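Local coordinates for ABC transporter ATP-binding protein (Leptospira interrogans serovar Copenhageni, PDB 4HZI) that probably binds and hydrolyses ATP as the ATPase subunit of an orphan ABC transporter involved in manganese utilization and tolerance, at residues E56-T59 and N60-C63; Q95-Y98 and G99-A102; T154-I157 and L158-D162; D168-Y171 and N172-S175; S203-L206 and T207-E210. All blocks are in the same frame, centred on the assembly; numbering follows the deposited sequence.

Each contact is local, closing a turn or a helix end in one unbroken run of chain; the five follow in series, none enclosing or crossing another. Contact 1 closes the type II turn between strands 53-58 and 62-67, and so links the antiparallel sheet to the mixed sheet. Contact 2 turns the chain from edge strand 96-97 toward helix 103-108. Contact 3 closes the C-terminal end of helix 148-160, and contact 4, whose nearest atoms are about 7 Å from it, shapes the loop leading into helix 176-188. Contact 5 starts helix 206-222, about 17 Å from contact 4 between centres, and faces the second subunit.

Contact 1: residues E56-T59 and N60-C63; sequences EIKT and NEHC
E56 is joined to E61 through a lysine and a water rather than directly. Its OE2 makes a salt bridge with K58 NZ at 2.8 Å, with a weak hydrogen bond, and NZ also gives a hydrogen bond to a water that passes one on to E61 OE2, 2.6 Å from the water. E56 OE1 turns to S33. I57 works on the apolar side: its CG1 and CD1 both rest on C63 CB, at 3.9 Å from CG1, while CG2 packs against E61 CB. With CG2 anti to the backbone N, the two branches of I57 reach different partners. K58 is the pivot. Its backbone N points almost straight at E61 OE1 (2.9 Å, N-H...O 176°), though it meets the oxygen from well above the carboxylate plane. The lysine and glutamate side chains run alongside each other in the same direction, with K58 CB 3.6 Å from E61 CD. In return E61 N binds K58 O at 2.9 Å, closing a type II turn with T59 and N60 at its corners. N60 takes the positive phi, 67°, of the third position, and its N is held from outside by T226. Beyond the turn the chain enters strand 62-67 of the mixed sheet. The glutamate thus grips the turn through both its backbone and its side chain. NZ is paired directly with E56 and stands 4.4 Å from E61 OE2, beyond a salt bridge and linked through the water, yet its charge probably still eases the presence of both carboxylates.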
loop_
_atom_site.group_PDB
_atom_site.type_symbol
_atom_site.label_atom_id
_atom_site.label_comp_id
_atom_site.label_asym_id
_atom_site.label_seq_id
_atom_site.Cartn_x
_atom_site.Cartn_y
_atom_site.Cartn_z
ATOM N N GLU A 56 18.645 -15.310 12.109
ATOM C CA GLU A 56 18.630 -16.663 11.555
ATOM C C GLU A 56 17.220 -17.239 11.568
ATOM O O GLU A 56 16.394 -16.765 12.330
ATOM C CB GLU A 56 19.607 -17.578 12.267
ATOM C CG GLU A 56 19.277 -17.982 13.670
ATOM C CD GLU A 56 19.367 -19.508 13.877
ATOM O OE1 GLU A 56 19.941 -20.267 13.025
ATOM O OE2 GLU A 56 18.838 -19.963 14.916
ATOM N N ILE A 57 16.957 -18.178 10.662
ATOM C CA ILE A 57 15.630 -18.798 10.570
ATOM C C ILE A 57 15.913 -20.300 10.580
ATOM O O ILE A 57 16.723 -20.811 9.798
ATOM C CB ILE A 57 14.867 -18.415 9.261
ATOM C CG1 ILE A 57 14.747 -16.893 9.104
ATOM C CG2 ILE A 57 13.501 -19.116 9.216
ATOM C CD1 ILE A 57 14.159 -16.429 7.783
ATOM N N LYS A 58 15.250 -21.022 11.488
ATOM C CA LYS A 58 15.414 -22.472 11.548
ATOM C C LYS A 58 14.342 -23.135 10.704
ATOM O O LYS A 58 13.326 -22.512 10.351
ATOM C CB LYS A 58 15.284 -22.930 12.993
ATOM C CG LYS A 58 16.238 -22.207 13.929
ATOM C CD LYS A 58 16.677 -23.123 15.041
ATOM C CE LYS A 58 17.661 -22.444 15.973
ATOM N NZ LYS A 58 17.045 -21.258 16.610
ATOM N N THR A 59 14.608 -24.385 10.326
ATOM C CA THR A 59 13.644 -25.213 9.629
ATOM C C THR A 59 12.267 -25.102 10.287
ATOM O O THR A 59 12.137 -25.186 11.497
ATOM C CB THR A 59 14.136 -26.671 9.567
ATOM O OG1 THR A 59 15.338 -26.689 8.806
ATOM C CG2 THR A 59 13.139 -27.544 8.841
ATOM N N ASN A 60 11.261 -24.853 9.461
ATOM C CA ASN A 60 9.862 -24.726 9.885
ATOM C C ASN A 60 9.521 -23.518 10.766
ATOM O O ASN A 60 8.426 -23.433 11.351
ATOM C CB ASN A 60 9.367 -26.072 10.492
ATOM C CG ASN A 60 9.429 -27.208 9.481
ATOM O OD1 ASN A 60 9.272 -27.006 8.278
ATOM N ND2 ASN A 60 9.631 -28.421 9.972
ATOM N N GLU A 61 10.428 -22.536 10.835
ATOM C CA GLU A 61 10.081 -21.255 11.395
ATOM C C GLU A 61 9.509 -20.279 10.336
ATOM O O GLU A 61 9.803 -20.337 9.100
ATOM C CB GLU A 61 11.280 -20.581 12.083
ATOM C CG GLU A 61 11.783 -21.343 13.284
ATOM C CD GLU A 61 12.801 -20.546 14.071
ATOM O OE1 GLU A 61 13.578 -19.768 13.433
ATOM O OE2 GLU A 61 12.823 -20.721 15.323
ATOM N N HIS A 62 8.690 -19.379 10.840
ATOM C CA HIS A 62 8.081 -18.335 10.037
ATOM C C HIS A 62 8.535 -17.011 10.694
ATOM O O HIS A 62 8.166 -16.684 11.821
ATOM C CB HIS A 62 6.559 -18.546 10.005
ATOM C CG HIS A 62 6.190 -19.808 9.311
ATOM N ND1 HIS A 62 6.370 -19.985 7.946
ATOM C CD2 HIS A 62 5.794 -21.017 9.799
ATOM C CE1 HIS A 62 6.025 -21.219 7.617
ATOM N NE2 HIS A 62 5.669 -21.865 8.723
ATOM N N CYS A 63 9.347 -16.260 9.942
ATOM C CA CYS A 63 9.983 -15.048 10.427
ATOM C C CYS A 63 9.512 -13.847 9.607
ATOM O O CYS A 63 9.443 -13.926 8.398
ATOM C CB CYS A 63 11.499 -15.190 10.298
ATOM S SG CYS A 63 12.380 -13.769 11.016
HETATM O O HOH W 1 14.576 -19.984 17.124
#

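Contact 2: residues Q95-Y98 and G99-A102; sequences QETY and GEIA
T97 and E100 meet through one carboxylate oxygen that takes two hydrogen bonds. E100 OE2 accepts from T97 N at 2.8 Å, the donor standing above the carboxylate plane, and from T97 OG1, also at 2.8 Å, through its anti lone pair. The threonine hydroxyl sits between its own N and carbonyl carbon (chi1 68°), which brings it round to the oxygen already held by the amide. E100 is extended beyond CG, so it spans the turn without a kink, and its CG passes 3.2 Å from T97 OG1. The carboxylate thus bonds back to T97 across a short 3-10 turn, whose backbone bonds are E100 N to T97 O (2.8 Å) and I101 N to Y98 O (3.2 Å). I101 crosses E96 at about a right angle: CD1 lies 3.8 Å from E96 CB, while CG1 covers T97 O at 3.5 Å. Y98 CB points away from 99-102, and the ring's OH hydrogen-bonds I80 O. Around this, T97 packs on T90 and R92 of strand 90-93, I101 on L93, and both Y98 and I101 lean on L106 of helix 103-108, so the turn joins edge strand to helix.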
loop_
_atom_site.group_PDB
_atom_site.type_symbol
_atom_site.label_atom_id
_atom_site.label_comp_id
_atom_site.label_asym_id
_atom_site.label_seq_id
_atom_site.Cartn_x
_atom_site.Cartn_y
_atom_site.Cartn_z
ATOM N N GLN A 95 24.386 -25.528 6.163
ATOM C CA GLN A 95 25.783 -25.332 6.544
ATOM C C GLN A 95 26.665 -24.716 5.445
ATOM O O GLN A 95 27.849 -24.512 5.660
ATOM C CB GLN A 95 26.407 -26.639 7.027
ATOM C CG GLN A 95 25.887 -27.083 8.384
ATOM C CD GLN A 95 26.785 -28.112 9.046
ATOM O OE1 GLN A 95 27.998 -27.904 9.179
ATOM N NE2 GLN A 95 26.194 -29.226 9.479
ATOM N N GLU A 96 26.104 -24.416 4.283
ATOM C CA GLU A 96 26.925 -23.938 3.164
ATOM C C GLU A 96 26.854 -22.426 3.039
ATOM O O GLU A 96 25.776 -21.871 2.914
ATOM C CB GLU A 96 26.438 -24.542 1.855
ATOM C CG GLU A 96 26.658 -26.024 1.692
ATOM C CD GLU A 96 26.134 -26.510 0.361
ATOM O OE1 GLU A 96 24.899 -26.487 0.156
ATOM O OE2 GLU A 96 26.959 -26.900 -0.494
ATOM N N THR A 97 28.001 -21.771 3.017
ATOM C CA THR A 97 28.057 -20.365 2.676
ATOM C C THR A 97 27.653 -20.189 1.219
ATOM O O THR A 97 27.745 -21.118 0.403
ATOM C CB THR A 97 29.460 -19.737 2.872
ATOM O OG1 THR A 97 30.358 -20.300 1.914
ATOM C CG2 THR A 97 29.974 -19.981 4.278
ATOM N N TYR A 98 27.214 -18.991 0.906
ATOM C CA TYR A 98 26.790 -18.661 -0.426
ATOM C C TYR A 98 27.950 -18.778 -1.426
ATOM O O TYR A 98 27.736 -19.143 -2.572
ATOM C CB TYR A 98 26.161 -17.290 -0.451
ATOM C CG TYR A 98 24.683 -17.262 -0.131
ATOM C CD1 TYR A 98 24.097 -18.192 0.746
ATOM C CD2 TYR A 98 23.878 -16.309 -0.683
ATOM C CE1 TYR A 98 22.755 -18.148 1.034
ATOM C CE2 TYR A 98 22.540 -16.241 -0.386
ATOM C CZ TYR A 98 21.983 -17.196 0.475
ATOM O OH TYR A 98 20.660 -17.155 0.772
ATOM N N GLY A 99 29.158 -18.577 -0.947
ATOM C CA GLY A 99 30.340 -18.809 -1.766
ATOM C C GLY A 99 30.473 -20.262 -2.209
ATOM O O GLY A 99 31.144 -20.542 -3.194
ATOM N N GLU A 100 29.814 -21.192 -1.517
ATOM C CA GLU A 100 29.988 -22.606 -1.843
ATOM C C GLU A 100 28.901 -23.120 -2.732
ATOM O O GLU A 100 28.983 -24.260 -3.164
ATOM C CB GLU A 100 30.060 -23.458 -0.581
ATOM C CG GLU A 100 31.098 -22.992 0.421
ATOM C CD GLU A 100 30.875 -23.646 1.768
ATOM O OE1 GLU A 100 30.963 -24.892 1.847
ATOM O OE2 GLU A 100 30.590 -22.922 2.729
ATOM N N ILE A 101 27.917 -22.282 -3.041
ATOM C CA ILE A 101 26.766 -22.690 -3.815
ATOM C C ILE A 101 26.682 -21.921 -5.116
ATOM O O ILE A 101 26.589 -20.684 -5.110
ATOM C CB ILE A 101 25.452 -22.414 -3.033
ATOM C CG1 ILE A 101 25.563 -22.952 -1.607
ATOM C CG2 ILE A 101 24.250 -23.017 -3.758
ATOM C CD1 ILE A 101 24.380 -22.589 -0.717
ATOM N N ALA A 102 26.643 -22.641 -6.233
ATOM C CA ALA A 102 26.280 -21.994 -7.473
ATOM C C ALA A 102 24.954 -21.267 -7.284
ATOM O O ALA A 102 23.955 -21.859 -6.848
ATOM C CB ALA A 102 26.192 -22.998 -8.603
#

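Contact 3: residues T154-I157 and L158-D162; sequences TLQI and LKDSD
The amide of Q156 and the carboxylate of D160 meet one turn apart, their planes 52° to each other. NE2 gives a hydrogen bond of 2.7 Å to OD1, which lies within 7° of the amide plane and receives the bond on its syn side, tilted from the carboxylate plane. One face of the same carboxylate lies over Q156 O, just 3.1 Å from D160 CG, while K159 CE approaches the amide obliquely, 3.7 Å from NE2. Q156 gets there with CG anti to its backbone N and a bend at chi2 (69°) that turns the amide toward the C-terminal end of the helix. These are the last turns of helix 148-160, where the i to i+4 bonds run from L158 N to T154 O through D160 N to Q156 O, after which the chain closes with a Schellman motif. D162 has the positive phi of its C-prime residue and sends its N to K159 O, while the N of the following residue binds L158 O. I157 O takes S161 N at 3.1 Å and a water at 2.7 Å that also bonds S161 OG. D160 O is hydrogen-bonded to K222 NZ. On the buried flank L158 packs on V128 and I132 of helix 128-133, and L158, I157 and S161 all touch L185 of helix 176-188.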
loop_
_atom_site.group_PDB
_atom_site.type_symbol
_atom_site.label_atom_id
_atom_site.label_comp_id
_atom_site.label_asym_id
_atom_site.label_seq_id
_atom_site.Cartn_x
_atom_site.Cartn_y
_atom_site.Cartn_z
ATOM N N THR A 154 1.722 -29.914 -11.181
ATOM C CA THR A 154 1.020 -28.650 -10.996
ATOM C C THR A 154 -0.456 -28.858 -10.699
ATOM O O THR A 154 -1.031 -28.162 -9.869
ATOM C CB THR A 154 1.237 -27.719 -12.178
ATOM O OG1 THR A 154 2.545 -27.151 -12.059
ATOM C CG2 THR A 154 0.210 -26.575 -12.212
ATOM N N LEU A 155 -1.083 -29.838 -11.348
ATOM C CA LEU A 155 -2.500 -30.082 -11.080
ATOM C C LEU A 155 -2.653 -30.613 -9.687
ATOM O O LEU A 155 -3.642 -30.342 -9.014
ATOM C CB LEU A 155 -3.112 -31.063 -12.106
ATOM C CG LEU A 155 -3.000 -30.623 -13.572
ATOM C CD1 LEU A 155 -3.472 -31.727 -14.525
ATOM C CD2 LEU A 155 -3.772 -29.337 -13.840
ATOM N N GLN A 156 -1.692 -31.383 -9.223
ATOM C CA GLN A 156 -1.799 -31.865 -7.858
ATOM C C GLN A 156 -1.706 -30.694 -6.849
ATOM O O GLN A 156 -2.406 -30.684 -5.819
ATOM C CB GLN A 156 -0.734 -32.918 -7.566
ATOM C CG GLN A 156 -0.876 -33.564 -6.187
ATOM C CD GLN A 156 -2.108 -34.441 -6.073
ATOM O OE1 GLN A 156 -2.341 -35.310 -6.913
ATOM N NE2 GLN A 156 -2.899 -34.223 -5.033
ATOM N N ILE A 157 -0.830 -29.732 -7.147
ATOM C CA ILE A 157 -0.691 -28.515 -6.323
ATOM C C ILE A 157 -2.046 -27.770 -6.196
ATOM O O ILE A 157 -2.524 -27.467 -5.063
ATOM C CB ILE A 157 0.443 -27.592 -6.875
ATOM C CG1 ILE A 157 1.826 -28.243 -6.655
ATOM C CG2 ILE A 157 0.443 -26.263 -6.163
ATOM C CD1 ILE A 157 2.942 -27.654 -7.492
ATOM N N LEU A 158 -2.662 -27.510 -7.352
ATOM C CA LEU A 158 -3.990 -26.897 -7.383
ATOM C C LEU A 158 -4.986 -27.737 -6.603
ATOM O O LEU A 158 -5.722 -27.210 -5.758
ATOM C CB LEU A 158 -4.456 -26.672 -8.812
ATOM C CG LEU A 158 -3.643 -25.680 -9.627
ATOM C CD1 LEU A 158 -3.917 -25.813 -11.102
ATOM C CD2 LEU A 158 -3.901 -24.238 -9.180
ATOM N N LYS A 159 -4.983 -29.056 -6.821
ATOM C CA LYS A 159 -5.931 -29.894 -6.085
ATOM C C LYS A 159 -5.717 -29.788 -4.589
ATOM O O LYS A 159 -6.679 -29.593 -3.840
ATOM C CB LYS A 159 -5.882 -31.366 -6.523
ATOM C CG LYS A 159 -7.031 -32.184 -5.927
ATOM C CD LYS A 159 -7.270 -33.515 -6.639
ATOM C CE LYS A 159 -6.387 -34.620 -6.085
ATOM N NZ LYS A 159 -6.274 -35.763 -7.033
ATOM N N ASP A 160 -4.461 -29.910 -4.147
ATOM C CA ASP A 160 -4.153 -29.831 -2.708
ATOM C C ASP A 160 -4.658 -28.523 -2.066
ATOM O O ASP A 160 -4.975 -28.511 -0.889
ATOM C CB ASP A 160 -2.647 -29.971 -2.446
ATOM C CG ASP A 160 -2.112 -31.358 -2.774
ATOM O OD1 ASP A 160 -2.913 -32.234 -3.167
ATOM O OD2 ASP A 160 -0.887 -31.575 -2.634
ATOM N N SER A 161 -4.725 -27.451 -2.854
ATOM C CA SER A 161 -5.232 -26.128 -2.399
ATOM C C SER A 161 -6.640 -25.783 -2.895
ATOM O O SER A 161 -7.039 -24.620 -2.852
ATOM C CB SER A 161 -4.275 -25.011 -2.866
ATOM O OG SER A 161 -3.121 -24.988 -2.045
ATOM N N ASP A 162 -7.384 -26.775 -3.380
ATOM C CA ASP A 162 -8.789 -26.583 -3.761
ATOM C C ASP A 162 -9.006 -25.506 -4.825
ATOM O O ASP A 162 -9.892 -24.671 -4.702
ATOM C CB ASP A 162 -9.653 -26.311 -2.511
ATOM C CG ASP A 162 -9.572 -27.451 -1.480
ATOM O OD1 ASP A 162 -9.507 -28.632 -1.890
ATOM O OD2 ASP A 162 -9.562 -27.178 -0.255
HETATM O O HOH W 2 -1.110 -26.609 -2.917
#

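Contact 4: residues D168-Y171 and N172-S175; sequences DQLY and NTLS
Q169 lays its amide end against the L174 side chain, with NE2 3.6 Å from CD2, and uses the same nitrogen to reach T173. That hydrogen bond, NE2 to T173 OG1, is 2.7 Å long and lies in the amide plane, brought there by a glutamine extended from a chi1 of -174°. T173 OG1 in turn donates to L170 O at 2.8 Å; with chi1 at 70° the hydroxyl turns back over its own backbone. T173 N binds that same carbonyl at 3.1 Å from well above its plane. L174 N to Y171 O, 3.0 Å, continues the short 3-10 turn. L174's other methyl, CD1, rests 3.9 Å from Y171 CD1, the two side chains crossing at about a right angle. Y171 also packs on K179 and L183 of helix 176-188 and on T131 of helix 128-133. Beyond, S175 is the N-cap of helix 176-188: its side chain caps a backbone N just inside the helix and its own N is bonded to E178 OE1, as in a capping box. The LSSGE sequence beginning at L174 is consistent with the ABC signature motif. The T173 hydroxyl, acceptor and donor at once, ties the glutamine to the turn just before this helix.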
loop_
_atom_site.group_PDB
_atom_site.type_symbol
_atom_site.label_atom_id
_atom_site.label_comp_id
_atom_site.label_asym_id
_atom_site.label_seq_id
_atom_site.Cartn_x
_atom_site.Cartn_y
_atom_site.Cartn_z
ATOM N N ASP A 168 -7.752 -23.766 -15.935
ATOM C CA ASP A 168 -7.779 -23.147 -17.250
ATOM C C ASP A 168 -8.294 -21.721 -17.240
ATOM O O ASP A 168 -8.311 -21.066 -18.282
ATOM C CB ASP A 168 -8.624 -23.993 -18.216
ATOM C CG ASP A 168 -8.168 -25.438 -18.253
ATOM O OD1 ASP A 168 -6.955 -25.659 -18.479
ATOM O OD2 ASP A 168 -9.007 -26.340 -18.021
ATOM N N GLN A 169 -8.682 -21.208 -16.083
ATOM C CA GLN A 169 -9.080 -19.793 -16.026
ATOM C C GLN A 169 -7.869 -18.910 -16.269
ATOM O O GLN A 169 -6.786 -19.174 -15.752
ATOM C CB GLN A 169 -9.739 -19.444 -14.693
ATOM C CG GLN A 169 -10.282 -18.024 -14.670
ATOM C CD GLN A 169 -10.838 -17.634 -13.329
ATOM O OE1 GLN A 169 -11.118 -18.482 -12.486
ATOM N NE2 GLN A 169 -11.008 -16.336 -13.122
ATOM N N LEU A 170 -8.049 -17.860 -17.058
ATOM C CA LEU A 170 -6.966 -16.922 -17.305
ATOM C C LEU A 170 -6.609 -16.209 -15.994
ATOM O O LEU A 170 -7.505 -15.811 -15.235
ATOM C CB LEU A 170 -7.376 -15.879 -18.329
ATOM C CG LEU A 170 -7.769 -16.432 -19.701
ATOM C CD1 LEU A 170 -8.270 -15.293 -20.576
ATOM C CD2 LEU A 170 -6.576 -17.140 -20.332
ATOM N N TYR A 171 -5.308 -16.027 -15.777
ATOM C CA TYR A 171 -4.777 -15.409 -14.565
ATOM C C TYR A 171 -5.296 -13.973 -14.428
ATOM O O TYR A 171 -5.670 -13.522 -13.331
ATOM C CB TYR A 171 -3.241 -15.439 -14.627
ATOM C CG TYR A 171 -2.551 -14.695 -13.502
ATOM C CD1 TYR A 171 -2.310 -15.312 -12.277
ATOM C CD2 TYR A 171 -2.136 -13.380 -13.665
ATOM C CE1 TYR A 171 -1.683 -14.622 -11.239
ATOM C CE2 TYR A 171 -1.513 -12.690 -12.636
ATOM C CZ TYR A 171 -1.289 -13.326 -11.427
ATOM O OH TYR A 171 -0.663 -12.638 -10.412
ATOM N N ASN A 172 -5.365 -13.266 -15.555
ATOM C CA ASN A 172 -5.822 -11.885 -15.553
ATOM C C ASN A 172 -7.299 -11.694 -15.220
ATOM O O ASN A 172 -7.727 -10.572 -14.975
ATOM C CB ASN A 172 -5.448 -11.176 -16.865
ATOM C CG ASN A 172 -3.980 -10.746 -16.901
ATOM O OD1 ASN A 172 -3.334 -10.567 -15.857
ATOM N ND2 ASN A 172 -3.445 -10.572 -18.109
ATOM N N THR A 173 -8.066 -12.770 -15.130
ATOM C CA THR A 173 -9.451 -12.649 -14.714
ATOM C C THR A 173 -9.655 -12.966 -13.247
ATOM O O THR A 173 -10.775 -12.875 -12.741
ATOM C CB THR A 173 -10.376 -13.525 -15.581
ATOM O OG1 THR A 173 -10.149 -14.915 -15.293
ATOM C CG2 THR A 173 -10.116 -13.238 -17.052
ATOM N N LEU A 174 -8.590 -13.345 -12.540
ATOM C CA LEU A 174 -8.725 -13.613 -11.119
ATOM C C LEU A 174 -8.906 -12.312 -10.324
ATOM O O LEU A 174 -8.404 -11.250 -10.742
ATOM C CB LEU A 174 -7.480 -14.344 -10.611
ATOM C CG LEU A 174 -7.166 -15.712 -11.236
ATOM C CD1 LEU A 174 -5.815 -16.177 -10.717
ATOM C CD2 LEU A 174 -8.231 -16.738 -10.918
ATOM N N SER A 175 -9.585 -12.422 -9.185
ATOM C CA SER A 175 -9.639 -11.348 -8.189
ATOM C C SER A 175 -8.197 -11.047 -7.684
ATOM O O SER A 175 -7.273 -11.863 -7.842
ATOM C CB SER A 175 -10.566 -11.740 -7.043
ATOM O OG SER A 175 -9.899 -12.585 -6.095
#

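Contact 5: residues S203-L206 and T207-E210; sequences SLDL and TARE
D205 caps the first turn of helix 206-222 through OD1, while its OD2 meets the second subunit. OD1 accepts A208 N at 3.0 Å, nearly straight (N-H...O 174°), the donor lying close to the extension of the C-O bond; T207 N adds a weak bond of 3.2 Å to the same atom. D205 is thus the N-cap, and its chi1 of 68°, which folds the carboxylate back over the D205 backbone, is what turns OD1 toward the amides of the first helical turn. OD2 makes a salt bridge with R68 NE of the second subunit and takes a hydrogen bond from N69 N of that chain. Behind the cap the regular helix bonds begin, R209 N to D205 O at 2.8 Å and E210 N to L206 O at 3.0 Å. T207 OG1 hydrogen-bonds Y271 O of the second subunit. Packing completes the turn. L204 packs against it, its CD2 4.0 Å from A208 CB and its CD1 3.8 Å from A208 O, while also touching S176 and K180 of helix 176-188. L206 packs on I273 of the second subunit, and D205 on its H232. The SSLD sequence ending at D205 fits the D-loop of ABC ATPases, which lies at the dimer interface. A single aspartate side chain therefore takes part both in the cap of this helix and in the contact with R68 and N69 of the neighbouring subunit.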
loop_
_atom_site.group_PDB
_atom_site.type_symbol
_atom_site.label_atom_id
_atom_site.label_comp_id
_atom_site.label_asym_id
_atom_site.label_seq_id
_atom_site.Cartn_x
_atom_site.Cartn_y
_atom_site.Cartn_z
ATOM N N SER A 203 -1.103 -3.972 -3.220
ATOM C CA SER A 203 -2.260 -3.757 -4.072
ATOM C C SER A 203 -3.516 -4.396 -3.548
ATOM O O SER A 203 -4.527 -4.404 -4.268
ATOM C CB SER A 203 -2.042 -4.304 -5.493
ATOM O OG SER A 203 -0.807 -3.870 -5.989
ATOM N N LEU A 204 -3.485 -4.991 -2.348
ATOM C CA LEU A 204 -4.688 -5.634 -1.841
ATOM C C LEU A 204 -5.396 -4.709 -0.882
ATOM O O LEU A 204 -4.809 -4.216 0.076
ATOM C CB LEU A 204 -4.353 -6.949 -1.158
ATOM C CG LEU A 204 -3.615 -7.961 -2.012
ATOM C CD1 LEU A 204 -3.602 -9.240 -1.236
ATOM C CD2 LEU A 204 -4.304 -8.163 -3.349
ATOM N N ASP A 205 -6.678 -4.479 -1.123
ATOM C CA ASP A 205 -7.511 -3.854 -0.122
ATOM C C ASP A 205 -7.840 -4.856 0.980
ATOM O O ASP A 205 -7.451 -6.054 0.922
ATOM C CB ASP A 205 -8.762 -3.194 -0.747
ATOM C CG ASP A 205 -9.764 -4.165 -1.335
ATOM O OD1 ASP A 205 -9.830 -5.370 -0.963
ATOM O OD2 ASP A 205 -10.537 -3.687 -2.203
ATOM N N LEU A 206 -8.585 -4.401 1.956
ATOM C CA LEU A 206 -8.834 -5.193 3.163
ATOM C C LEU A 206 -9.479 -6.581 2.858
ATOM O O LEU A 206 -9.131 -7.590 3.464
ATOM C CB LEU A 206 -9.715 -4.337 4.047
ATOM C CG LEU A 206 -10.334 -4.635 5.381
ATOM C CD1 LEU A 206 -10.976 -3.331 5.837
ATOM C CD2 LEU A 206 -11.381 -5.716 5.288
ATOM N N THR A 207 -10.396 -6.605 1.912
ATOM C CA THR A 207 -11.172 -7.793 1.561
ATOM C C THR A 207 -10.262 -8.783 0.827
ATOM O O THR A 207 -10.253 -9.990 1.108
ATOM C CB THR A 207 -12.377 -7.399 0.672
ATOM O OG1 THR A 207 -13.190 -6.396 1.335
ATOM C CG2 THR A 207 -13.256 -8.597 0.365
ATOM N N ALA A 208 -9.522 -8.267 -0.136
ATOM C CA ALA A 208 -8.585 -9.063 -0.895
ATOM C C ALA A 208 -7.449 -9.589 -0.015
ATOM O O ALA A 208 -6.951 -10.732 -0.218
ATOM C CB ALA A 208 -8.029 -8.237 -2.027
ATOM N N ARG A 209 -7.039 -8.789 0.952
ATOM C CA ARG A 209 -5.975 -9.183 1.865
ATOM C C ARG A 209 -6.457 -10.343 2.741
ATOM O O ARG A 209 -5.747 -11.322 2.950
ATOM C CB ARG A 209 -5.535 -7.993 2.750
ATOM C CG ARG A 209 -4.450 -8.330 3.731
ATOM C CD ARG A 209 -4.013 -7.123 4.534
ATOM N NE ARG A 209 -4.966 -6.879 5.603
ATOM C CZ ARG A 209 -5.336 -5.705 6.088
ATOM N NH1 ARG A 209 -4.876 -4.578 5.601
ATOM N NH2 ARG A 209 -6.221 -5.684 7.077
ATOM N N GLU A 210 -7.669 -10.212 3.258
ATOM C CA GLU A 210 -8.284 -11.301 4.014
ATOM C C GLU A 210 -8.394 -12.578 3.237
ATOM O O GLU A 210 -8.163 -13.659 3.793
ATOM C CB GLU A 210 -9.637 -10.911 4.542
ATOM C CG GLU A 210 -9.542 -10.318 5.910
ATOM C CD GLU A 210 -8.846 -11.259 6.887
ATOM O OE1 GLU A 210 -9.440 -12.268 7.291
ATOM O OE2 GLU A 210 -7.701 -10.972 7.244
#